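Local coordinates for putative PhosphatidylEthanolamine-Binding Protein (PEBP) (PDB 3N08) that is of unproven function but, as a homologue of the phosphatidylethanolamine-binding and Raf kinase inhibitor proteins, may bind phospholipid head groups or similar anionic ligands, at residues Trp66-Leu71 with Ile84-Gly89; Ser43-Val48 with Tyr113-Asp118; Leu62-Ile67 with Leu90-Glu95. All blocks are in the same frame, centred on the assembly; numbering follows the deposited sequence.

In the fold
All three contacts use strands of the mixed six-stranded sheet of this PEBP-like fold, contact 3 through strand 63-71 alone. Contact 2 joins the adjacent strands 43-50 and 108-117 in the sheet interior, while contact 1 attaches the outermost strand 87-88 to strand 63-71, and contact 3 ties the loop after strand 87-88 to the start of strand 63-71. The centres of contacts 1 and 2 lie about 9 Å apart, those of 1 and 3 about 13 Å, and those of 2 and 3 about 16 Å. Strand 63-71 pairs with strand 43-50, which links contacts 1 and 3 to contact 2. Along the chain contacts 1 and 3 are nested inside the loop that contact 2 closes.

Contact 1: residues Trp66-Leu71 with Ile84-Gly89; sequences WIVYNL and IFAVQG
Residues 66-69 of strand 63-71 and the short strand 87-88 run antiparallel, with Y69 and V87 as the hydrogen-bonded pair and V68 opposite Q88 as the non-hydrogen-bonded one. Y69 N donates to V87 O at 2.8 Å and V87 N returns the bond to Y69 O, while G89 N donates to I67 O. Water joins the segments at both ends, between I67 N and G89 O and between N70 O and F85 O. On one face, V87 lies alongside Y69, its CB over the ring 3.8 Å from the centroid and 19° off the normal, a CH-pi contact. The V87 chi1 of -175° lays CG1 along the Y69 ring at CZ and CE1, 3.4 Å from CE1. On the other face, the Q88 amide, steeply inclined to the W66 indole, offers OE1 at its edge: NE1 donates to OE1 at 2.9 Å, almost straight (171°). V68 CG2 lies over one indole face, and W66 CZ2 meets I84 CD1 at 3.8 Å. I84 CG2 and A86 CB both pack on V68 CG1, and A86 CB also meets L71 CD2 at 3.6 Å. The Y69 hydroxyl is hydrogen-bonded to the carbonyls of S122 and E124. Within the chain, strand 87-88 is an outermost strand of the sheet; strand 43-50 flanks strand 63-71 on its other side, and helix 129-136 packs against I67 and Y69.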
loop_
_atom_site.group_PDB
_atom_site.type_symbol
_atom_site.label_atom_id
_atom_site.label_comp_id
_atom_site.label_asym_id
_atom_site.label_seq_id
_atom_site.Cartn_x
_atom_site.Cartn_y
_atom_site.Cartn_z
ATOM N N TRP B 66 -13.206 -12.955 -8.545
ATOM C CA TRP B 66 -13.749 -11.703 -9.066
ATOM C C TRP B 66 -12.763 -11.092 -10.040
ATOM O O TRP B 66 -11.573 -11.001 -9.738
ATOM C CB TRP B 66 -14.006 -10.719 -7.918
ATOM C CG TRP B 66 -15.049 -9.657 -8.168
ATOM C CD1 TRP B 66 -15.931 -9.585 -9.197
ATOM C CD2 TRP B 66 -15.326 -8.541 -7.311
ATOM N NE1 TRP B 66 -16.744 -8.464 -9.038
ATOM C CE2 TRP B 66 -16.389 -7.818 -7.889
ATOM C CE3 TRP B 66 -14.768 -8.084 -6.116
ATOM C CZ2 TRP B 66 -16.908 -6.642 -7.307
ATOM C CZ3 TRP B 66 -15.292 -6.928 -5.532
ATOM C CH2 TRP B 66 -16.347 -6.224 -6.131
ATOM N N ILE B 67 -13.283 -10.607 -11.164
ATOM C CA ILE B 67 -12.549 -9.785 -12.094
ATOM C C ILE B 67 -13.365 -8.535 -12.391
ATOM O O ILE B 67 -14.541 -8.622 -12.793
ATOM C CB ILE B 67 -12.314 -10.548 -13.408
ATOM C CG1 ILE B 67 -11.353 -11.719 -13.171
ATOM C CG2 ILE B 67 -11.787 -9.607 -14.499
ATOM C CD1 ILE B 67 -11.041 -12.525 -14.423
ATOM N N VAL B 68 -12.692 -7.397 -12.282
ATOM C CA VAL B 68 -13.280 -6.119 -12.678
ATOM C C VAL B 68 -12.219 -5.345 -13.447
ATOM O O VAL B 68 -11.088 -5.252 -13.011
ATOM C CB VAL B 68 -13.715 -5.270 -11.471
ATOM C CG1 VAL B 68 -14.379 -3.982 -11.931
ATOM C CG2 VAL B 68 -14.664 -6.051 -10.579
ATOM N N TYR B 69 -12.574 -4.771 -14.591
ATOM C CA TYR B 69 -11.621 -3.942 -15.290
ATOM C C TYR B 69 -12.309 -2.711 -15.866
ATOM O O TYR B 69 -13.536 -2.622 -15.902
ATOM C CB TYR B 69 -10.848 -4.738 -16.362
ATOM C CG TYR B 69 -11.619 -5.071 -17.616
ATOM C CD1 TYR B 69 -12.382 -6.227 -17.705
ATOM C CD2 TYR B 69 -11.543 -4.237 -18.723
ATOM C CE1 TYR B 69 -13.071 -6.534 -18.871
ATOM C CE2 TYR B 69 -12.221 -4.534 -19.872
ATOM C CZ TYR B 69 -12.970 -5.678 -19.942
ATOM O OH TYR B 69 -13.632 -5.943 -21.116
ATOM N N ASN B 70 -11.495 -1.758 -16.318
ATOM C CA ASN B 70 -11.981 -0.475 -16.787
ATOM C C ASN B 70 -12.714 0.306 -15.707
ATOM O O ASN B 70 -13.597 1.099 -16.004
ATOM C CB ASN B 70 -12.796 -0.613 -18.073
ATOM C CG ASN B 70 -11.921 -0.686 -19.312
ATOM O OD1 ASN B 70 -10.684 -0.571 -19.249
ATOM N ND2 ASN B 70 -12.560 -0.875 -20.452
ATOM N N LEU B 71 -12.318 0.094 -14.464
ATOM C CA LEU B 71 -12.757 0.976 -13.398
ATOM C C LEU B 71 -12.179 2.362 -13.589
ATOM O O LEU B 71 -11.050 2.509 -14.060
ATOM C CB LEU B 71 -12.250 0.460 -12.073
ATOM C CG LEU B 71 -13.046 -0.640 -11.428
ATOM C CD1 LEU B 71 -12.160 -1.345 -10.413
ATOM C CD2 LEU B 71 -14.327 -0.093 -10.770
ATOM N N ILE B 84 -21.234 -1.896 -9.812
ATOM C CA ILE B 84 -19.906 -1.757 -10.367
ATOM C C ILE B 84 -20.022 -1.027 -11.704
ATOM O O ILE B 84 -20.579 -1.557 -12.668
ATOM C CB ILE B 84 -19.251 -3.156 -10.572
ATOM C CG1 ILE B 84 -19.144 -3.905 -9.250
ATOM C CG2 ILE B 84 -17.902 -3.043 -11.312
ATOM C CD1 ILE B 84 -18.369 -3.226 -8.176
ATOM N N PHE B 85 -19.518 0.212 -11.763
ATOM C CA PHE B 85 -19.567 1.010 -12.985
ATOM C C PHE B 85 -18.264 0.773 -13.719
ATOM O O PHE B 85 -17.364 1.633 -13.752
ATOM C CB PHE B 85 -19.845 2.488 -12.647
ATOM C CG PHE B 85 -21.161 2.689 -11.955
ATOM C CD1 PHE B 85 -22.336 2.789 -12.690
ATOM C CD2 PHE B 85 -21.234 2.768 -10.575
ATOM C CE1 PHE B 85 -23.567 2.943 -12.046
ATOM C CE2 PHE B 85 -22.468 2.932 -9.928
ATOM C CZ PHE B 85 -23.629 3.018 -10.668
ATOM N N ALA B 86 -18.162 -0.439 -14.265
ATOM C CA ALA B 86 -16.961 -0.954 -14.914
ATOM C C ALA B 86 -17.368 -2.293 -15.506
ATOM O O ALA B 86 -18.535 -2.670 -15.454
ATOM C CB ALA B 86 -15.833 -1.132 -13.894
ATOM N N VAL B 87 -16.424 -3.038 -16.057
ATOM C CA VAL B 87 -16.725 -4.308 -16.699
ATOM C C VAL B 87 -16.362 -5.427 -15.744
ATOM O O VAL B 87 -15.275 -5.437 -15.179
ATOM C CB VAL B 87 -15.932 -4.477 -18.007
ATOM C CG1 VAL B 87 -16.350 -5.743 -18.713
ATOM C CG2 VAL B 87 -16.110 -3.247 -18.905
ATOM N N GLN B 88 -17.271 -6.373 -15.562
ATOM C CA GLN B 88 -16.952 -7.568 -14.781
ATOM C C GLN B 88 -16.629 -8.728 -15.692
ATOM O O GLN B 88 -17.255 -8.940 -16.737
ATOM C CB GLN B 88 -18.068 -7.893 -13.795
ATOM C CG GLN B 88 -18.211 -6.787 -12.749
ATOM C CD GLN B 88 -19.249 -7.075 -11.685
ATOM O OE1 GLN B 88 -19.016 -7.854 -10.766
ATOM N NE2 GLN B 88 -20.398 -6.418 -11.786
ATOM N N GLY B 89 -15.597 -9.467 -15.310
ATOM C CA GLY B 89 -15.147 -10.622 -16.062
ATOM C C GLY B 89 -15.668 -11.895 -15.437
ATOM O O GLY B 89 -16.523 -11.865 -14.541
HETATM O O HOH W 1 -15.701 -12.006 -11.823
HETATM O O HOH W 2 -15.670 2.729 -15.699
#

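Contact 2: residues Ser43-Val48 with Tyr113-Asp118; sequences SLVLIV and YAYALD
Backbone hydrogen bonds join S43-V48 to Y113-D118 as neighbouring antiparallel inner strands of the mixed sheet, the axes 4.7 Å apart at closest approach. V45 with Y115 and I47 with Y113 each exchange two bonds of 2.8 to 2.9 Å between N and O. At the S43-L117 pair, L117 N gives a nearly straight bond to S43 O (177°), whereas the return from S43 N to L117 O is weak at 3.4 Å. Between these pairs, CA-H...O contacts add to the join, among them A114 CA to V45 O at 3.2 Å. Among the apolar contacts, V45 and I47 approach the Y115 side chain obliquely. The V45 chi1 of 177° sets CG1 anti to the backbone N, 3.9 Å from Y115 CD1, and CG2 beside that N, against L117 CD1. Farther along the same ring, I47 CD1 comes to Y115 CE1 at 3.8 Å. On the reverse face, L44 CD2 lies against the A116 backbone and 3.9 Å from A116 CB. The hydroxyl of S43 is bound to V119 O, beyond the strand. Strand 63-71 borders strand 43-50 and strand 140-150 borders strand 108-117, while helix 129-136 lies over the face bearing V45, I47 and Y115, through L132 and M136.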
loop_
_atom_site.group_PDB
_atom_site.type_symbol
_atom_site.label_atom_id
_atom_site.label_comp_id
_atom_site.label_asym_id
_atom_site.label_seq_id
_atom_site.Cartn_x
_atom_site.Cartn_y
_atom_site.Cartn_z
ATOM N N SER B 43 -7.273 3.787 -16.142
ATOM C CA SER B 43 -8.227 2.802 -15.653
ATOM C C SER B 43 -7.583 1.976 -14.561
ATOM O O SER B 43 -6.349 1.961 -14.427
ATOM C CB SER B 43 -8.697 1.886 -16.792
ATOM O OG SER B 43 -7.658 1.035 -17.271
ATOM N N LEU B 44 -8.443 1.281 -13.821
ATOM C CA LEU B 44 -8.028 0.316 -12.806
ATOM C C LEU B 44 -8.615 -1.052 -13.097
ATOM O O LEU B 44 -9.691 -1.191 -13.669
ATOM C CB LEU B 44 -8.492 0.759 -11.413
ATOM C CG LEU B 44 -7.866 2.022 -10.811
ATOM C CD1 LEU B 44 -8.620 2.488 -9.564
ATOM C CD2 LEU B 44 -6.397 1.753 -10.486
ATOM N N VAL B 45 -7.882 -2.057 -12.643
ATOM C CA VAL B 45 -8.258 -3.460 -12.723
ATOM C C VAL B 45 -8.185 -4.088 -11.337
ATOM O O VAL B 45 -7.259 -3.786 -10.568
ATOM C CB VAL B 45 -7.287 -4.214 -13.642
ATOM C CG1 VAL B 45 -7.600 -5.705 -13.682
ATOM C CG2 VAL B 45 -7.297 -3.585 -15.036
ATOM N N LEU B 46 -9.139 -4.959 -11.037
ATOM C CA LEU B 46 -9.154 -5.744 -9.797
ATOM C C LEU B 46 -9.270 -7.229 -10.113
ATOM O O LEU B 46 -10.143 -7.621 -10.876
ATOM C CB LEU B 46 -10.324 -5.272 -8.934
ATOM C CG LEU B 46 -10.544 -6.070 -7.645
ATOM C CD1 LEU B 46 -9.473 -5.837 -6.634
ATOM C CD2 LEU B 46 -11.902 -5.792 -7.025
ATOM N N ILE B 47 -8.386 -8.044 -9.534
ATOM C CA ILE B 47 -8.473 -9.500 -9.664
ATOM C C ILE B 47 -8.423 -10.074 -8.250
ATOM O O ILE B 47 -7.504 -9.770 -7.502
ATOM C CB ILE B 47 -7.345 -10.076 -10.528
ATOM C CG1 ILE B 47 -7.391 -9.478 -11.925
ATOM C CG2 ILE B 47 -7.425 -11.614 -10.570
ATOM C CD1 ILE B 47 -6.230 -9.883 -12.811
ATOM N N VAL B 48 -9.395 -10.918 -7.896
ATOM C CA VAL B 48 -9.422 -11.545 -6.582
ATOM C C VAL B 48 -9.334 -13.035 -6.790
ATOM O O VAL B 48 -10.103 -13.616 -7.567
ATOM C CB VAL B 48 -10.709 -11.205 -5.818
ATOM C CG1 VAL B 48 -10.721 -11.798 -4.432
ATOM C CG2 VAL B 48 -10.924 -9.697 -5.773
ATOM N N TYR B 113 -5.835 -8.064 -5.986
ATOM C CA TYR B 113 -4.776 -7.381 -6.710
ATOM C C TYR B 113 -5.382 -6.225 -7.479
ATOM O O TYR B 113 -6.330 -6.419 -8.228
ATOM C CB TYR B 113 -4.111 -8.337 -7.704
ATOM C CG TYR B 113 -3.426 -9.509 -7.052
ATOM C CD1 TYR B 113 -2.297 -9.322 -6.282
ATOM C CD2 TYR B 113 -3.910 -10.791 -7.184
ATOM C CE1 TYR B 113 -1.644 -10.407 -5.675
ATOM C CE2 TYR B 113 -3.259 -11.871 -6.601
ATOM C CZ TYR B 113 -2.145 -11.657 -5.844
ATOM O OH TYR B 113 -1.519 -12.754 -5.255
ATOM N N ALA B 114 -4.798 -5.044 -7.325
ATOM C CA ALA B 114 -5.188 -3.901 -8.117
ATOM C C ALA B 114 -4.064 -3.538 -9.080
ATOM O O ALA B 114 -2.869 -3.616 -8.743
ATOM C CB ALA B 114 -5.504 -2.712 -7.227
ATOM N N TYR B 115 -4.448 -3.115 -10.269
ATOM C CA TYR B 115 -3.517 -2.682 -11.296
ATOM C C TYR B 115 -4.001 -1.346 -11.839
ATOM O O TYR B 115 -5.143 -1.237 -12.234
ATOM C CB TYR B 115 -3.453 -3.705 -12.453
ATOM C CG TYR B 115 -3.219 -5.138 -12.024
ATOM C CD1 TYR B 115 -4.276 -5.924 -11.610
ATOM C CD2 TYR B 115 -1.962 -5.712 -12.050
ATOM C CE1 TYR B 115 -4.090 -7.240 -11.226
ATOM C CE2 TYR B 115 -1.779 -7.049 -11.662
ATOM C CZ TYR B 115 -2.852 -7.791 -11.255
ATOM O OH TYR B 115 -2.702 -9.114 -10.872
ATOM N N ALA B 116 -3.103 -0.367 -11.917
ATOM C CA ALA B 116 -3.383 0.886 -12.605
ATOM C C ALA B 116 -2.789 0.782 -14.000
ATOM O O ALA B 116 -1.612 0.434 -14.162
ATOM C CB ALA B 116 -2.756 2.068 -11.863
ATOM N N LEU B 117 -3.605 1.094 -15.001
ATOM C CA LEU B 117 -3.176 1.061 -16.406
ATOM C C LEU B 117 -3.140 2.461 -17.003
ATOM O O LEU B 117 -3.930 3.328 -16.608
ATOM C CB LEU B 117 -4.140 0.224 -17.248
ATOM C CG LEU B 117 -4.563 -1.149 -16.766
ATOM C CD1 LEU B 117 -5.375 -1.820 -17.867
ATOM C CD2 LEU B 117 -3.363 -1.991 -16.417
ATOM N N ASP B 118 -2.262 2.665 -17.979
ATOM C CA ASP B 118 -2.232 3.931 -18.714
ATOM C C ASP B 118 -3.092 3.925 -19.980
ATOM O O ASP B 118 -2.901 4.763 -20.872
ATOM C CB ASP B 118 -0.793 4.300 -19.059
ATOM C CG ASP B 118 -0.116 3.256 -19.924
ATOM O OD1 ASP B 118 -0.764 2.337 -20.468
ATOM O OD2 ASP B 118 1.117 3.398 -20.117
#

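Contact 3: residues Leu62-Ile67 with Leu90-Glu95; sequences LWIHWI and LNTAGE
A type I beta turn from N91 to G94 docks beside the start of strand 63-71, held chiefly by T92. Two hydrogen bonds join T92 to I64. The strand amide of I64 donates to T92 OG1 at 2.7 Å, and T92 N donates to I64 O at 3.0 Å. One threonine therefore serves both backbone polar groups of I64, taking one with its hydroxyl and the other with its main chain. The turn is closed from within by G94 N to N91 O, and N91 N is bonded to E95 O. The side-chain amide of N91 binds the carbonyl of G97, tying the turn to the chain beyond it. Opposite V48 the strand carries a classic bulge at H65-W66, and H65 ND1 is hydrogen-bonded to C99 O. Apolar contact centres on W63: T92 CG2 stands over the middle of the six-membered ring, 8° off its normal, as a CH-pi contact. The T92 chi1 of -65° sets OG1 beside the backbone N, where it receives the I64 N-H, and puts CG2 anti to that N, over the W63 ring. A93 adds a looser touch at the indole, its CB 4.3 Å from W63 CZ2. Near the other end of the contact, the methyl carbon I67 CD1 lies 3.4 Å from L90 O.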
loop_
_atom_site.group_PDB
_atom_site.type_symbol
_atom_site.label_atom_id
_atom_site.label_comp_id
_atom_site.label_asym_id
_atom_site.label_seq_id
_atom_site.Cartn_x
_atom_site.Cartn_y
_atom_site.Cartn_z
ATOM N N LEU B 62 -5.597 -22.513 -8.315
ATOM C CA LEU B 62 -5.966 -21.099 -8.257
ATOM C C LEU B 62 -7.381 -20.881 -8.736
ATOM O O LEU B 62 -7.694 -21.146 -9.883
ATOM C CB LEU B 62 -4.996 -20.271 -9.103
ATOM C CG LEU B 62 -5.023 -18.746 -8.904
ATOM C CD1 LEU B 62 -4.688 -18.370 -7.456
ATOM C CD2 LEU B 62 -4.031 -18.055 -9.842
ATOM N N TRP B 63 -8.226 -20.384 -7.843
ATOM C CA TRP B 63 -9.617 -20.082 -8.177
ATOM C C TRP B 63 -9.862 -18.567 -8.187
ATOM O O TRP B 63 -9.599 -17.889 -7.180
ATOM C CB TRP B 63 -10.541 -20.751 -7.167
ATOM C CG TRP B 63 -11.948 -20.887 -7.654
ATOM C CD1 TRP B 63 -12.942 -19.959 -7.603
ATOM C CD2 TRP B 63 -12.505 -22.053 -8.251
ATOM N NE1 TRP B 63 -14.096 -20.475 -8.174
ATOM C CE2 TRP B 63 -13.848 -21.769 -8.556
ATOM C CE3 TRP B 63 -11.992 -23.319 -8.551
ATOM C CZ2 TRP B 63 -14.684 -22.701 -9.164
ATOM C CZ3 TRP B 63 -12.816 -24.238 -9.154
ATOM C CH2 TRP B 63 -14.154 -23.927 -9.449
ATOM N N ILE B 64 -10.327 -18.053 -9.315
ATOM C CA ILE B 64 -10.602 -16.622 -9.455
ATOM C C ILE B 64 -12.007 -16.338 -8.960
ATOM O O ILE B 64 -12.991 -16.940 -9.440
ATOM C CB ILE B 64 -10.476 -16.181 -10.930
ATOM C CG1 ILE B 64 -9.092 -16.481 -11.501
ATOM C CG2 ILE B 64 -10.830 -14.708 -11.050
ATOM C CD1 ILE B 64 -7.932 -16.147 -10.632
ATOM N N HIS B 65 -12.088 -15.469 -7.971
ATOM C CA HIS B 65 -13.347 -15.098 -7.359
ATOM C C HIS B 65 -13.990 -13.832 -7.932
ATOM O O HIS B 65 -15.178 -13.654 -7.784
ATOM C CB HIS B 65 -13.181 -14.974 -5.828
ATOM C CG HIS B 65 -13.127 -16.298 -5.141
ATOM N ND1 HIS B 65 -14.202 -16.823 -4.460
ATOM C CD2 HIS B 65 -12.185 -17.269 -5.148
ATOM C CE1 HIS B 65 -13.906 -18.033 -4.019
ATOM N NE2 HIS B 65 -12.687 -18.327 -4.425
ATOM N N TRP B 66 -13.206 -12.955 -8.545
ATOM C CA TRP B 66 -13.749 -11.703 -9.066
ATOM C C TRP B 66 -12.763 -11.092 -10.040
ATOM O O TRP B 66 -11.573 -11.001 -9.738
ATOM C CB TRP B 66 -14.006 -10.719 -7.918
ATOM C CG TRP B 66 -15.049 -9.657 -8.168
ATOM C CD1 TRP B 66 -15.931 -9.585 -9.197
ATOM C CD2 TRP B 66 -15.326 -8.541 -7.311
ATOM N NE1 TRP B 66 -16.744 -8.464 -9.038
ATOM C CE2 TRP B 66 -16.389 -7.818 -7.889
ATOM C CE3 TRP B 66 -14.768 -8.084 -6.116
ATOM C CZ2 TRP B 66 -16.908 -6.642 -7.307
ATOM C CZ3 TRP B 66 -15.292 -6.928 -5.532
ATOM C CH2 TRP B 66 -16.347 -6.224 -6.131
ATOM N N ILE B 67 -13.283 -10.607 -11.164
ATOM C CA ILE B 67 -12.549 -9.785 -12.094
ATOM C C ILE B 67 -13.365 -8.535 -12.391
ATOM O O ILE B 67 -14.541 -8.622 -12.793
ATOM C CB ILE B 67 -12.314 -10.548 -13.408
ATOM C CG1 ILE B 67 -11.353 -11.719 -13.171
ATOM C CG2 ILE B 67 -11.787 -9.607 -14.499
ATOM C CD1 ILE B 67 -11.041 -12.525 -14.423
ATOM N N LEU B 90 -15.152 -13.015 -15.927
ATOM C CA LEU B 90 -15.593 -14.318 -15.483
ATOM C C LEU B 90 -14.769 -14.840 -14.348
ATOM O O LEU B 90 -13.549 -14.766 -14.367
ATOM C CB LEU B 90 -15.504 -15.307 -16.635
ATOM C CG LEU B 90 -16.356 -14.952 -17.849
ATOM C CD1 LEU B 90 -16.160 -16.030 -18.905
ATOM C CD2 LEU B 90 -17.830 -14.784 -17.518
ATOM N N ASN B 91 -15.445 -15.385 -13.351
ATOM C CA ASN B 91 -14.768 -16.095 -12.293
ATOM C C ASN B 91 -14.517 -17.540 -12.748
ATOM O O ASN B 91 -14.884 -17.930 -13.851
ATOM C CB ASN B 91 -15.571 -15.985 -10.998
ATOM C CG ASN B 91 -16.948 -16.598 -11.113
ATOM O OD1 ASN B 91 -17.114 -17.677 -11.693
ATOM N ND2 ASN B 91 -17.954 -15.923 -10.550
ATOM N N THR B 92 -13.889 -18.346 -11.909
ATOM C CA THR B 92 -13.469 -19.689 -12.336
ATOM C C THR B 92 -14.657 -20.627 -12.468
ATOM O O THR B 92 -14.573 -21.664 -13.152
ATOM C CB THR B 92 -12.372 -20.222 -11.393
ATOM O OG1 THR B 92 -11.230 -19.390 -11.535
ATOM C CG2 THR B 92 -11.996 -21.664 -11.740
ATOM N N ALA B 93 -15.768 -20.296 -11.831
ATOM C CA ALA B 93 -16.992 -21.045 -12.062
ATOM C C ALA B 93 -17.572 -20.793 -13.454
ATOM O O ALA B 93 -18.527 -21.459 -13.854
ATOM C CB ALA B 93 -18.007 -20.715 -10.995
ATOM N N GLY B 94 -17.016 -19.846 -14.192
ATOM C CA GLY B 94 -17.462 -19.576 -15.537
ATOM C C GLY B 94 -18.629 -18.613 -15.600
ATOM O O GLY B 94 -19.276 -18.500 -16.654
ATOM N N GLU B 95 -18.889 -17.900 -14.498
ATOM C CA GLU B 95 -19.959 -16.915 -14.448
ATOM C C GLU B 95 -19.376 -15.528 -14.223
ATOM O O GLU B 95 -18.254 -15.372 -13.770
ATOM C CB GLU B 95 -20.947 -17.253 -13.324
ATOM C CG GLU B 95 -21.657 -18.610 -13.482
ATOM C CD GLU B 95 -22.479 -18.748 -14.771
ATOM O OE1 GLU B 95 -23.193 -17.788 -15.148
ATOM O OE2 GLU B 95 -22.456 -19.851 -15.384
#